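Long-range contacts in putative deoxyribonuclease yjjV (Escherichia coli, PDB 1ZZM), which is a TatD-type metal-dependent hydrolase that binds divalent cations and probably acts on ester bonds, its true substrate being unsettled: residues Gly64-Met69 against Val95-Leu100; Ile176-Thr181 against Ala200-Glu205. All coordinates share one frame; numbering follows the deposited sequence.

Contact 1: Gly64-Met69 against Val95-Leu100; sequences GLHPGM and VGEIGL. With ZN (zinc ion), chain C; ZN (zinc ion), chain B.
G64 comes in close beside G96 and I98. No side chain stands between the two backbones here, so the CA atoms of G64 and G96 approach to 4.5 Å. L65 turns its side chain away and meets the other segment through its carbonyl: a water that accepts from G99 N lies 2.8 Å from L65 O and so bridges the two segments. H66 carries the contact into the metal site. With CG anti to the backbone N (chi1 -162°), its ring lies alongside the E97 side chain, both pointing the same way, and H66 CD2 comes 3.2 Å from E97 CD; the ring and carboxylate planes are 60° apart. E97, extended beyond CG, spends its two oxygens on two zinc ions, OE1 on one at 2.0 Å and OE2 on the other at 2.1 Å. A water shared by both metals lies in the plane of the H66 ring, 3.2 Å from H66 NE2. P67 then packs its ring on the G99 backbone, P67 CB 3.4 Å from G99 O. At H66 ND1, also in the ring plane, G68 N donates at 2.8 Å, a bond that helps fix the rotation of the imidazole. The bridging carboxylate is that of a TatD-type binuclear centre, which H9, H11, D207, H133 and H157 complete. G64-M69 follows strand 59-63 at the edge of its sheet, V95-L100 lies on edge strand 95-101 beside 130-135, and helix 109-125 packs against L65, P67 and I98 while helix 75-87 covers L65.

Contact 2: Ile176-Thr181 against Ala200-Glu205; sequences IGVGGT and ASLLLE
V178 and L202 meet across neighbouring strands with their side chains set at a slant, V178 CG2 lying 4.1 Å from L202 CD2. V178 has CG1 anti to the backbone N (chi1 -175°), which leaves CG2 beside that nitrogen and facing L202. The same methyl of L202 reaches I176, 4.3 Å from its CB, although the end of the I176 side chain leads away. I176, V178, L202 and L204 thus share one face of the sheet, while L203 points to the other.

Beneath these side chains the strands run parallel, joined by four backbone bonds: I176 N to S201 O, L203 N to I176 O, V178 N to L203 O at 2.7 Å, and E205 N to V178 O. The last is the most bent, 141° at the hydrogen, with the donor above the carbonyl plane.

E205 sends its carboxylate back across the first strand: E205 OE1 comes 3.3 Å from G177 CA, a close approach that the glycine, without a side chain, permits. There OE1 accepts from G158 N and OE2 bonds to H157 ND1. Since H157 is a zinc ligand, E205 is a second-shell residue that probably helps orient it.

The pairing closes a beta-alpha-beta unit, strand 175-178, helix 190-196 and strand 202-204, within the TIM-barrel-like fold. Strand 154-156 flanks 175-178 on its other side; helix 226-236 packs on V178 and L204, helix 241-256 covers L203, and helix 163-171 meets I176 and S201.

From the N terminus, the chain first closes contact 1, where the loop after strand 59-63 returns, past helix 75-87, to strand 95-101; this brings the edge of the three-stranded sheet to the edge of the five-stranded one. Contact 2 opens only later, closing a shorter loop through helix 190-196 between the last two strands of that second sheet. The two loops follow in series, neither enclosing nor crossing the other. The centres of contact 1 and contact 2 lie about 18 Å apart, on opposite sides of the chain's centre, and the contacts do not touch. Contact 1 supplies the bridging ligand; contact 2 reaches the metals only through the second shell, where E205 hydrogen-bonds the zinc ligand H157.

Contact 1: Gly64-Met69 against Val95-Leu100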
# COMPACT_ATOMS: atom_id res chain seq x y z
N GLY A 64 8.17 -0.41 8.36
CA GLY A 64 8.81 -1.49 7.67
C GLY A 64 9.94 -0.92 6.85
O GLY A 64 10.11 0.32 6.74
N LEU A 65 10.67 -1.82 6.21
CA LEU A 65 11.85 -1.46 5.42
C LEU A 65 11.63 -1.83 3.94
O LEU A 65 11.57 -3.00 3.61
CB LEU A 65 13.03 -2.22 6.02
CG LEU A 65 13.22 -2.10 7.55
CD1 LEU A 65 14.31 -3.07 8.03
CD2 LEU A 65 13.63 -0.68 7.94
N HIS A 66 11.53 -0.80 3.09
CA HIS A 66 11.27 -0.87 1.65
C HIS A 66 12.44 -1.45 0.85
O HIS A 66 13.59 -1.08 1.08
CB HIS A 66 10.90 0.55 1.18
CG HIS A 66 10.20 0.61 -0.15
ND1 HIS A 66 10.80 0.20 -1.32
CD2 HIS A 66 9.01 1.15 -0.51
CE1 HIS A 66 10.00 0.48 -2.35
NE2 HIS A 66 8.91 1.07 -1.88
N PRO A 67 12.16 -2.37 -0.10
CA PRO A 67 13.26 -2.95 -0.88
C PRO A 67 14.04 -1.91 -1.69
O PRO A 67 15.23 -2.09 -1.97
CB PRO A 67 12.56 -4.00 -1.76
CG PRO A 67 11.15 -3.45 -1.92
CD PRO A 67 10.85 -2.90 -0.53
N GLY A 68 13.36 -0.81 -2.01
CA GLY A 68 13.99 0.25 -2.79
C GLY A 68 15.06 0.98 -2.00
O GLY A 68 15.91 1.66 -2.57
N MET A 69 15.03 0.84 -0.68
CA MET A 69 16.02 1.46 0.20
C MET A 69 16.93 0.40 0.83
O MET A 69 17.49 0.60 1.92
CB MET A 69 15.30 2.24 1.32
CG MET A 69 14.65 3.55 0.86
SD MET A 69 13.24 3.38 -0.24
CE MET A 69 12.67 5.16 -0.32
N VAL A 95 2.73 -3.89 9.05
CA VAL A 95 4.17 -3.94 8.93
C VAL A 95 4.23 -3.57 7.48
O VAL A 95 3.82 -4.30 6.56
CB VAL A 95 4.74 -5.30 9.18
CG1 VAL A 95 6.23 -5.35 8.76
CG2 VAL A 95 4.60 -5.62 10.66
N GLY A 96 4.72 -2.39 7.27
CA GLY A 96 4.69 -1.95 5.94
C GLY A 96 5.49 -0.77 5.54
O GLY A 96 5.96 0.09 6.30
N GLU A 97 5.67 -1.20 4.31
CA GLU A 97 6.17 -1.14 2.98
C GLU A 97 7.39 -2.00 2.99
O GLU A 97 8.50 -1.58 3.29
CB GLU A 97 6.32 0.12 2.17
CG GLU A 97 6.18 -0.51 0.75
CD GLU A 97 5.90 0.41 -0.43
OE1 GLU A 97 5.84 1.64 -0.29
OE2 GLU A 97 5.73 -0.16 -1.53
N ILE A 98 7.12 -3.28 2.75
CA ILE A 98 8.16 -4.30 2.65
C ILE A 98 7.85 -4.99 1.33
O ILE A 98 6.78 -4.77 0.76
CB ILE A 98 8.09 -5.33 3.78
CG1 ILE A 98 6.80 -6.15 3.66
CG2 ILE A 98 8.15 -4.61 5.11
CD1 ILE A 98 6.58 -7.08 4.85
N GLY A 99 8.79 -5.78 0.82
CA GLY A 99 8.53 -6.47 -0.43
C GLY A 99 9.80 -6.71 -1.22
O GLY A 99 10.89 -6.81 -0.66
N LEU A 100 9.62 -6.87 -2.53
CA LEU A 100 10.69 -7.17 -3.45
C LEU A 100 10.60 -6.29 -4.68
O LEU A 100 9.51 -5.84 -5.06
CB LEU A 100 10.60 -8.62 -3.90
CG LEU A 100 10.47 -9.64 -2.76
CD1 LEU A 100 10.00 -10.91 -3.38
CD2 LEU A 100 11.80 -9.81 -1.99
ZN ZN C . 5.66 0.33 -3.60
ZN ZN B . 4.92 2.80 -1.64
O HOH W 1 11.21 -5.52 2.38
O HOH W 2 6.21 2.22 -3.08
O HOH W 3 5.60 1.27 -5.83

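Contact 2: Ile176-Thr181 against Ala200-Glu205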
# COMPACT_ATOMS: atom_id res chain seq x y z
N ILE A 176 -5.59 -6.64 -3.21
CA ILE A 176 -4.92 -6.07 -4.38
C ILE A 176 -5.14 -4.54 -4.37
O ILE A 176 -6.28 -4.06 -4.40
CB ILE A 176 -5.53 -6.65 -5.72
CG1 ILE A 176 -5.32 -8.17 -5.81
CG2 ILE A 176 -4.92 -5.95 -6.96
CD1 ILE A 176 -3.86 -8.68 -5.71
N GLY A 177 -4.04 -3.78 -4.35
CA GLY A 177 -4.16 -2.34 -4.32
C GLY A 177 -4.38 -1.76 -5.71
O GLY A 177 -3.61 -2.02 -6.64
N VAL A 178 -5.44 -1.00 -5.87
CA VAL A 178 -5.80 -0.41 -7.16
C VAL A 178 -5.43 1.06 -7.15
O VAL A 178 -6.02 1.85 -6.39
CB VAL A 178 -7.32 -0.51 -7.46
CG1 VAL A 178 -7.59 0.00 -8.86
CG2 VAL A 178 -7.80 -1.95 -7.35
N GLY A 179 -4.48 1.42 -8.01
CA GLY A 179 -4.00 2.78 -8.12
C GLY A 179 -3.95 3.26 -9.57
O GLY A 179 -4.62 2.71 -10.45
N GLY A 180 -3.11 4.26 -9.81
CA GLY A 180 -2.99 4.90 -11.12
C GLY A 180 -2.74 4.02 -12.32
O GLY A 180 -2.98 4.44 -13.47
N THR A 181 -2.28 2.80 -12.07
CA THR A 181 -2.01 1.87 -13.15
C THR A 181 -3.23 1.64 -14.03
O THR A 181 -3.10 1.46 -15.25
CB THR A 181 -1.55 0.51 -12.61
OG1 THR A 181 -0.35 0.67 -11.86
CG2 THR A 181 -1.32 -0.49 -13.78
N ALA A 200 -14.42 -7.94 -3.13
CA ALA A 200 -13.91 -7.96 -1.76
C ALA A 200 -12.41 -8.01 -1.73
O ALA A 200 -11.82 -7.85 -0.66
CB ALA A 200 -14.48 -9.16 -0.99
N SER A 201 -11.76 -8.21 -2.88
CA SER A 201 -10.30 -8.27 -2.82
C SER A 201 -9.58 -6.95 -3.10
O SER A 201 -8.36 -6.87 -2.97
CB SER A 201 -9.79 -9.31 -3.81
OG SER A 201 -9.79 -8.79 -5.11
N LEU A 202 -10.33 -5.92 -3.47
CA LEU A 202 -9.75 -4.63 -3.86
C LEU A 202 -9.61 -3.54 -2.79
O LEU A 202 -10.48 -3.37 -1.94
CB LEU A 202 -10.57 -4.04 -5.01
CG LEU A 202 -10.86 -4.97 -6.19
CD1 LEU A 202 -11.62 -4.19 -7.27
CD2 LEU A 202 -9.56 -5.56 -6.74
N LEU A 203 -8.49 -2.81 -2.84
CA LEU A 203 -8.29 -1.67 -1.96
C LEU A 203 -7.95 -0.51 -2.89
O LEU A 203 -7.41 -0.72 -3.99
CB LEU A 203 -7.12 -1.86 -0.98
CG LEU A 203 -7.32 -2.93 0.08
CD1 LEU A 203 -6.10 -2.88 1.05
CD2 LEU A 203 -8.57 -2.68 0.84
N LEU A 204 -8.24 0.71 -2.45
CA LEU A 204 -7.96 1.90 -3.26
C LEU A 204 -6.66 2.57 -2.76
O LEU A 204 -6.38 2.58 -1.58
CB LEU A 204 -9.12 2.88 -3.14
CG LEU A 204 -9.14 4.04 -4.13
CD1 LEU A 204 -9.44 3.48 -5.54
CD2 LEU A 204 -10.27 5.01 -3.72
N GLU A 205 -5.88 3.14 -3.66
CA GLU A 205 -4.63 3.80 -3.24
C GLU A 205 -4.14 4.71 -4.33
O GLU A 205 -4.72 4.74 -5.42
CB GLU A 205 -3.52 2.78 -3.00
CG GLU A 205 -3.05 2.16 -4.32
CD GLU A 205 -1.88 1.21 -4.17
OE1 GLU A 205 -2.06 0.14 -3.58
OE2 GLU A 205 -0.78 1.54 -4.65